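Local coordinates for protein SSD1 (Saccharomyces cerevisiae S288C, PDB 7AM1) that binds mRNA untranslated regions as a translational repressor, being a non-enzymatic member of the RNase II family with an alternative RNA recognition site, at residues 314-317 / 318-322; 426-429 / 430-434. All coordinates share one frame; numbering follows the deposited sequence.

Interaction 1 (314-317 / 318-322)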
loop_
_atom_site.group_PDB
_atom_site.type_symbol
_atom_site.label_atom_id
_atom_site.label_comp_id
_atom_site.label_asym_id
_atom_site.label_seq_id
_atom_site.Cartn_x
_atom_site.Cartn_y
_atom_site.Cartn_z
ATOM N N GLU A 314 6.079 -3.639 18.672
ATOM C CA GLU A 314 5.665 -3.996 17.319
ATOM C C GLU A 314 5.404 -2.753 16.478
ATOM O O GLU A 314 5.816 -2.685 15.313
ATOM C CB GLU A 314 4.420 -4.879 17.377
ATOM C CG GLU A 314 4.691 -6.306 17.842
ATOM C CD GLU A 314 3.419 -7.113 18.047
ATOM O OE1 GLU A 314 2.363 -6.505 18.334
ATOM O OE2 GLU A 314 3.476 -8.357 17.930
ATOM N N ILE A 315 4.727 -1.756 17.053
ATOM C CA ILE A 315 4.419 -0.539 16.310
ATOM C C ILE A 315 5.668 0.320 16.159
ATOM O O ILE A 315 5.938 0.865 15.081
ATOM C CB ILE A 315 3.285 0.240 17.000
ATOM C CG1 ILE A 315 2.042 -0.639 17.139
ATOM C CG2 ILE A 315 2.975 1.527 16.223
ATOM C CD1 ILE A 315 1.517 -1.192 15.829
ATOM N N ASP A 316 6.438 0.473 17.239
ATOM C CA ASP A 316 7.693 1.210 17.154
ATOM C C ASP A 316 8.594 0.620 16.076
ATOM O O ASP A 316 9.241 1.356 15.322
ATOM C CB ASP A 316 8.386 1.194 18.516
ATOM C CG ASP A 316 9.477 2.237 18.635
ATOM O OD1 ASP A 316 9.691 2.998 17.670
ATOM O OD2 ASP A 316 10.123 2.296 19.704
ATOM N N SER A 317 8.626 -0.711 15.973
ATOM C CA SER A 317 9.475 -1.368 14.985
ATOM C C SER A 317 8.992 -1.093 13.567
ATOM O O SER A 317 9.804 -0.894 12.655
ATOM C CB SER A 317 9.511 -2.872 15.249
ATOM O OG SER A 317 10.150 -3.556 14.188
ATOM N N ILE A 318 7.673 -1.084 13.361
ATOM C CA ILE A 318 7.129 -0.738 12.053
ATOM C C ILE A 318 7.527 0.680 11.674
ATOM O O ILE A 318 7.925 0.945 10.534
ATOM C CB ILE A 318 5.597 -0.917 12.040
ATOM C CG1 ILE A 318 5.253 -2.408 12.074
ATOM C CG2 ILE A 318 4.981 -0.212 10.817
ATOM C CD1 ILE A 318 3.805 -2.708 12.361
ATOM N N LEU A 319 7.438 1.612 12.624
ATOM C CA LEU A 319 7.783 3.000 12.334
ATOM C C LEU A 319 9.264 3.141 11.998
ATOM O O LEU A 319 9.625 3.788 11.007
ATOM C CB LEU A 319 7.403 3.894 13.515
ATOM C CG LEU A 319 5.909 4.179 13.692
ATOM C CD1 LEU A 319 5.649 4.840 15.035
ATOM C CD2 LEU A 319 5.381 5.055 12.563
ATOM N N ARG A 320 10.138 2.550 12.823
ATOM C CA ARG A 320 11.576 2.670 12.595
ATOM C C ARG A 320 11.991 1.995 11.296
ATOM O O ARG A 320 12.845 2.510 10.564
ATOM C CB ARG A 320 12.371 2.043 13.738
ATOM C CG ARG A 320 12.110 2.533 15.141
ATOM C CD ARG A 320 12.678 3.902 15.397
ATOM N NE ARG A 320 12.207 4.410 16.681
ATOM C CZ ARG A 320 12.778 4.115 17.847
ATOM N NH1 ARG A 320 13.848 3.332 17.887
ATOM N NH2 ARG A 320 12.292 4.609 18.975
ATOM N N ASP A 321 11.439 0.808 11.021
ATOM C CA ASP A 321 11.781 0.107 9.791
ATOM C C ASP A 321 11.423 0.942 8.579
ATOM O O ASP A 321 12.048 0.808 7.521
ATOM C CB ASP A 321 11.063 -1.237 9.723
ATOM C CG ASP A 321 11.602 -2.126 8.619
ATOM O OD1 ASP A 321 12.843 -2.254 8.498
ATOM O OD2 ASP A 321 10.782 -2.718 7.885
ATOM N N ASN A 322 10.406 1.787 8.707
ATOM C CA ASN A 322 10.024 2.712 7.654
ATOM C C ASN A 322 10.554 4.124 7.892
ATOM O O ASN A 322 9.998 5.084 7.352
ATOM C CB ASN A 322 8.507 2.690 7.498
ATOM C CG ASN A 322 8.022 1.379 6.911
ATOM O OD1 ASN A 322 8.199 1.122 5.721
ATOM N ND2 ASN A 322 7.434 0.533 7.745
#
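D316 and R320, one helical turn apart, form a salt bridge with OD1 of D316 3.0 Å from NE of R320. The carboxylate sits above one face of the guanidinium, offset toward its rim, with the two planes 85° apart. No N-H of R320 points at OD1, which makes this an attraction of charges and not a directed bond. D316 has CG anti to its backbone nitrogen (chi1 -164°), while R320 folds back at chi2 (-73°), and the two ends meet beside the helix. The aliphatic part of R320 lies on the backbone as well, its CG 3.1 Å from O of D316. Beneath the pair runs regular alpha-helical bonding: N of R320 reaches O of D316 at 2.9 Å, and N of D321 reaches O of S317 at the same 2.9 Å. At the C-terminal end N322 leaves the helical conformation and turns its amide back, ND2 donating to O of I318 over 2.9 Å. The backbone N of N322 approaches that oxygen from the opposite face, so two donors grip it. The amide also bonds Q708 and Q712 of helix 689-725, and OD1 of D321 takes the backbone N-H of S222. On the apolar side I315 and I318 touch at their ends, CD1 to CD1 4.4 Å, and both pack on helix 689-725; L319 packs on M422. With alanine at R320, the D316 carboxylate would probably be left without its charge partner, and S303 and L305 on strand 298-307 would lose cover. The D316-R320 pair thus lies against strand 298-307, while helix 689-725 meets both the isoleucines and the polar amide of N322 that fastens the last turn.

Interaction 2 (426-429 / 430-434)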
loop_
_atom_site.group_PDB
_atom_site.type_symbol
_atom_site.label_atom_id
_atom_site.label_comp_id
_atom_site.label_asym_id
_atom_site.label_seq_id
_atom_site.Cartn_x
_atom_site.Cartn_y
_atom_site.Cartn_z
ATOM N N LEU A 426 -1.288 7.198 15.263
ATOM C CA LEU A 426 -1.017 8.138 14.186
ATOM C C LEU A 426 0.194 8.976 14.575
ATOM O O LEU A 426 0.435 9.240 15.757
ATOM C CB LEU A 426 -2.218 9.059 13.880
ATOM C CG LEU A 426 -2.553 10.213 14.825
ATOM C CD1 LEU A 426 -1.644 11.412 14.574
ATOM C CD2 LEU A 426 -4.012 10.634 14.678
ATOM N N VAL A 427 0.950 9.398 13.568
ATOM C CA VAL A 427 2.098 10.275 13.762
ATOM C C VAL A 427 1.879 11.500 12.890
ATOM O O VAL A 427 1.716 11.374 11.669
ATOM C CB VAL A 427 3.423 9.579 13.420
ATOM C CG1 VAL A 427 4.591 10.486 13.764
ATOM C CG2 VAL A 427 3.535 8.254 14.156
ATOM N N ASN A 428 1.871 12.676 13.510
ATOM C CA ASN A 428 1.597 13.908 12.790
ATOM C C ASN A 428 2.733 14.247 11.830
ATOM O O ASN A 428 3.867 13.788 11.979
ATOM C CB ASN A 428 1.423 15.084 13.754
ATOM C CG ASN A 428 0.294 14.885 14.733
ATOM O OD1 ASN A 428 -0.726 14.270 14.416
ATOM N ND2 ASN A 428 0.465 15.422 15.938
ATOM N N LEU A 429 2.421 15.081 10.841
ATOM C CA LEU A 429 3.483 15.739 10.089
ATOM C C LEU A 429 4.053 16.904 10.889
ATOM O O LEU A 429 5.274 17.057 11.001
ATOM C CB LEU A 429 2.957 16.227 8.739
ATOM C CG LEU A 429 3.936 17.029 7.876
ATOM C CD1 LEU A 429 5.123 16.169 7.478
ATOM C CD2 LEU A 429 3.237 17.592 6.646
ATOM N N LEU A 430 3.178 17.708 11.466
ATOM C CA LEU A 430 3.512 18.962 12.120
ATOM C C LEU A 430 3.473 18.811 13.630
ATOM O O LEU A 430 3.003 17.802 14.162
ATOM C CB LEU A 430 2.530 20.048 11.675
ATOM C CG LEU A 430 2.486 20.308 10.168
ATOM C CD1 LEU A 430 1.281 21.159 9.801
ATOM C CD2 LEU A 430 3.774 20.970 9.711
ATOM N N PRO A 431 3.973 19.806 14.364
ATOM C CA PRO A 431 3.814 19.787 15.822
ATOM C C PRO A 431 2.344 19.770 16.204
ATOM O O PRO A 431 1.490 20.316 15.501
ATOM C CB PRO A 431 4.499 21.082 16.276
ATOM C CG PRO A 431 5.437 21.433 15.168
ATOM C CD PRO A 431 4.759 20.966 13.909
ATOM N N GLN A 432 2.057 19.135 17.345
ATOM C CA GLN A 432 0.685 19.069 17.833
ATOM C C GLN A 432 0.055 20.452 17.891
ATOM O O GLN A 432 -1.136 20.615 17.599
ATOM C CB GLN A 432 0.653 18.424 19.219
ATOM C CG GLN A 432 0.107 17.012 19.232
ATOM C CD GLN A 432 -1.339 16.950 18.790
ATOM O OE1 GLN A 432 -2.062 17.941 18.859
ATOM N NE2 GLN A 432 -1.767 15.782 18.326
ATOM N N SER A 433 0.848 21.466 18.248
ATOM C CA SER A 433 0.325 22.823 18.355
ATOM C C SER A 433 -0.234 23.319 17.029
ATOM O O SER A 433 -1.181 24.114 17.017
ATOM C CB SER A 433 1.425 23.763 18.850
ATOM O OG SER A 433 2.525 23.773 17.955
ATOM N N PHE A 434 0.332 22.871 15.906
ATOM C CA PHE A 434 -0.193 23.266 14.604
ATOM C C PHE A 434 -1.532 22.595 14.329
ATOM O O PHE A 434 -2.485 23.245 13.882
ATOM C CB PHE A 434 0.810 22.923 13.502
ATOM C CG PHE A 434 1.922 23.921 13.362
ATOM C CD1 PHE A 434 2.840 24.107 14.383
ATOM C CD2 PHE A 434 2.057 24.663 12.203
ATOM C CE1 PHE A 434 3.866 25.021 14.253
ATOM C CE2 PHE A 434 3.081 25.577 12.066
ATOM C CZ PHE A 434 3.986 25.758 13.093
HETATM O O HOH W 1 3.457 16.279 16.235
#
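N428 and L430 make the closest approach of this turn, CB of N428 lying 3.2 Å from O of L430. Next to it is the buried apolar side, where CG of L429 is 4.3 Å from CG of L430. Both leucines rest against H670 of helix 668-681, and they also meet helix 408-416, L429 through R416 and L430 through A413. The segment is a strand-to-helix connection within the RNB domain: strand 426-427 pairs with strand 420-421, and P431 takes the N-cap position of helix 432-438, its O accepting from N of F434 at 2.8 Å. Across the turn, the polar side is bridged by solvent. N428 holds CG beside its backbone N (chi1 -60°), and from there the amide reaches a water instead of the chain. That water accepts from ND2 of N428 at 3.1 Å and donates to O of L430 at 2.6 Å, tying the asparagine amide to the backbone two residues on without a direct bond. Exposed Q432 borders this wetter side, with its CG 3.7 Å from ND2 of N428.

In the fold
Interaction 1 comes first along the chain, on helix 311-321 in the second cold-shock domain (CSD2); interaction 2 follows in the RNB domain, where strand 426-427 leads into helix 432-438. The two share no helix or sheet, and their centres are about 18 Å apart, yet they touch: CD2 of L319 packs on CG2 of V427 at 4.0 Å. M422 and Q424, in the loop between strands 420-421 and 426-427, also reach helix 311-321, through I315. The small hairpin of the RNB domain and its loop therefore pack against the cold-shock-domain helix, so that this contact joins the two domains of the pseudonuclease.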